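Local coordinates for gentamicin resistance protein (PDB 6CTZ) that probably confers resistance to aminoglycoside antibiotics by transferring phosphate from a guanine nucleotide to the 2''-hydroxyl of drugs such as kanamycin, at residues V91-G97 with P195-T200. The protein carries 2 engineered substitutions. Numbering follows the deposited sequence. Where two conformers were deposited one is given.
Sequences VQGQILG and PDHFLT. With MG (magnesium ion), chain C; GDP (guanosine-5'-diphosphate), chain B.
The N-H of Gly97 reaches Pro195 O (2.9 Å) from well above the carbonyl plane, 64° out of it, missing the lone pairs; the same oxygen takes a weak bond from Phe198 N within the turn. Beyond this irregular end the pairing becomes a short antiparallel bridge. Leu96 N donates to Phe198 O, and Gln94 and Thr200 form a hydrogen-bonded pair. The Thr200 hydroxyl, held between its own N and carbonyl carbon (chi1 63°), comes back toward the same strand, with Thr200 OG1 3.0 Å from Gln94 O.

On the face toward the nucleotide, Ile95 and Leu199 run side by side, with Ile95 CG1 3.8 Å from Leu199 CD1. Leu199 CD1 is also 3.8 Å from N2 of GDP, while Ile95 CD1 comes within 3.6 Å of GDP N3 and touches the ribose O2', so the two line one side of the base along that edge. Val91 crosses Leu199 at about a right angle, its CG1 4.0 Å from Leu199 CG. Its backbone reads the base: Val91 N donates to O6 of GDP (2.9 Å), and Val91 O accepts a weak bond from GDP N1.

Just before strand 198-200, His197 NE2 binds magnesium at 2.2 Å, with Asp214 and both phosphates among the other ligands. With NE2 on the metal and ND1 bonded to Asp192 O, the ring's rotation is fixed; Asp196 OD1, held by Ser194, lies over one ring face. The arrangement is that of the protein-kinase-like fold: the interlobe hinge, then a short strand paired with the one that follows the catalytic loop, as in protein kinases, with the guanine against Ile95 and Leu199 and the magnesium at His197.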
# COMPACT_ATOMS: atom_id res chain seq x y z
N VAL A 91 15.83 1.50 5.22
CA VAL A 91 15.07 2.47 5.99
C VAL A 91 14.99 1.91 7.40
O VAL A 91 14.52 0.80 7.62
CB VAL A 91 13.69 2.71 5.36
CG1 VAL A 91 12.88 3.72 6.17
CG2 VAL A 91 13.85 3.20 3.92
N GLN A 92 15.53 2.65 8.35
CA GLN A 92 15.80 2.03 9.64
C GLN A 92 14.54 1.97 10.48
O GLN A 92 13.58 2.71 10.27
CB GLN A 92 16.91 2.78 10.39
CG GLN A 92 18.28 2.68 9.72
CD GLN A 92 18.91 1.30 9.83
OE1 GLN A 92 18.62 0.53 10.75
NE2 GLN A 92 19.79 0.98 8.88
N GLY A 93 14.56 1.06 11.43
CA GLY A 93 13.47 0.90 12.36
C GLY A 93 12.89 -0.50 12.32
O GLY A 93 13.34 -1.38 11.60
N GLN A 94 11.87 -0.68 13.14
CA GLN A 94 11.13 -1.93 13.21
C GLN A 94 9.87 -1.74 12.39
O GLN A 94 9.16 -0.76 12.57
CB GLN A 94 10.78 -2.21 14.68
CG GLN A 94 9.63 -3.19 14.90
CD GLN A 94 10.05 -4.64 14.74
OE1 GLN A 94 11.05 -5.09 15.32
NE2 GLN A 94 9.29 -5.39 13.95
N ILE A 95 9.64 -2.65 11.44
CA ILE A 95 8.35 -2.67 10.75
C ILE A 95 7.27 -2.92 11.78
O ILE A 95 7.35 -3.85 12.58
CB ILE A 95 8.33 -3.76 9.67
CG1 ILE A 95 9.36 -3.46 8.58
CG2 ILE A 95 6.93 -3.92 9.09
CD1 ILE A 95 9.40 -4.48 7.49
N LEU A 96 6.24 -2.07 11.78
CA LEU A 96 5.17 -2.22 12.76
C LEU A 96 4.34 -3.47 12.50
O LEU A 96 4.08 -4.26 13.42
CB LEU A 96 4.30 -0.96 12.77
CG LEU A 96 3.17 -0.96 13.80
CD1 LEU A 96 3.76 -1.01 15.20
CD2 LEU A 96 2.29 0.27 13.63
N GLY A 97 3.86 -3.65 11.27
CA GLY A 97 3.03 -4.79 10.91
C GLY A 97 1.60 -4.69 11.43
O GLY A 97 1.30 -3.80 12.22
N PRO A 195 0.39 -1.15 7.51
CA PRO A 195 1.43 -1.06 8.55
C PRO A 195 2.62 -1.97 8.34
O PRO A 195 3.64 -1.80 9.03
CB PRO A 195 0.66 -1.37 9.85
CG PRO A 195 -0.55 -2.14 9.40
CD PRO A 195 -0.92 -1.51 8.09
N ASP A 196 2.55 -2.90 7.38
CA ASP A 196 3.75 -3.63 6.95
C ASP A 196 4.74 -2.72 6.22
O ASP A 196 5.85 -3.16 5.90
CB ASP A 196 3.39 -4.85 6.09
CG ASP A 196 2.76 -4.49 4.77
OD1 ASP A 196 2.16 -3.41 4.68
OD2 ASP A 196 2.88 -5.28 3.80
N HIS A 197 4.38 -1.46 5.99
CA HIS A 197 5.23 -0.46 5.36
C HIS A 197 5.60 0.66 6.31
O HIS A 197 6.25 1.62 5.88
CB HIS A 197 4.54 0.13 4.14
CG HIS A 197 4.28 -0.85 3.05
ND1 HIS A 197 3.18 -0.78 2.22
CD2 HIS A 197 5.00 -1.92 2.63
CE1 HIS A 197 3.23 -1.76 1.34
NE2 HIS A 197 4.32 -2.47 1.57
N PHE A 198 5.21 0.58 7.58
CA PHE A 198 5.52 1.63 8.56
C PHE A 198 6.76 1.20 9.33
O PHE A 198 6.75 0.16 10.00
CB PHE A 198 4.39 1.84 9.58
CG PHE A 198 3.05 2.21 8.99
CD1 PHE A 198 2.89 2.54 7.65
CD2 PHE A 198 1.93 2.23 9.82
CE1 PHE A 198 1.63 2.85 7.15
CE2 PHE A 198 0.67 2.54 9.32
CZ PHE A 198 0.53 2.86 7.98
N LEU A 199 7.81 2.01 9.26
CA LEU A 199 9.01 1.78 10.05
C LEU A 199 8.96 2.68 11.28
O LEU A 199 8.65 3.87 11.17
CB LEU A 199 10.26 2.08 9.23
CG LEU A 199 10.75 1.03 8.22
CD1 LEU A 199 11.25 -0.24 8.93
CD2 LEU A 199 9.70 0.75 7.14
N THR A 200 9.26 2.10 12.45
CA THR A 200 9.10 2.82 13.70
C THR A 200 10.37 2.75 14.54
O THR A 200 11.18 1.82 14.43
CB THR A 200 7.95 2.25 14.56
OG1 THR A 200 8.25 0.89 14.93
CG2 THR A 200 6.63 2.29 13.81
MG MG C . 4.87 -3.90 0.00
PB GDP B . 6.13 -5.19 -2.65
O1B GDP B . 5.99 -4.00 -3.58
O2B GDP B . 5.08 -5.19 -1.56
O3B GDP B . 6.22 -6.49 -3.41
O3A GDP B . 7.58 -5.01 -1.96
PA GDP B . 8.03 -3.98 -0.79
O1A GDP B . 8.62 -2.74 -1.38
O2A GDP B . 6.88 -3.75 0.17
O5' GDP B . 9.24 -4.82 -0.11
C5' GDP B . 8.99 -6.14 0.35
C4' GDP B . 9.28 -6.20 1.83
O4' GDP B . 10.68 -6.01 2.04
C3' GDP B . 8.62 -5.11 2.66
O3' GDP B . 7.25 -5.39 2.96
C2' GDP B . 9.48 -5.16 3.90
O2' GDP B . 9.14 -6.29 4.70
C1' GDP B . 10.86 -5.41 3.32
N9 GDP B . 11.56 -4.13 3.11
C8 GDP B . 11.71 -3.44 1.96
N7 GDP B . 12.43 -2.31 2.19
C5 GDP B . 12.76 -2.30 3.50
C6 GDP B . 13.48 -1.41 4.42
O6 GDP B . 14.02 -0.37 4.01
N1 GDP B . 13.56 -1.80 5.70
C2 GDP B . 13.00 -2.93 6.18
N2 GDP B . 13.15 -3.24 7.49
N3 GDP B . 12.31 -3.79 5.40
C4 GDP B . 12.18 -3.51 4.09
O HOH W 1 4.78 -5.35 1.46
O HOH W 2 2.81 -4.19 -0.31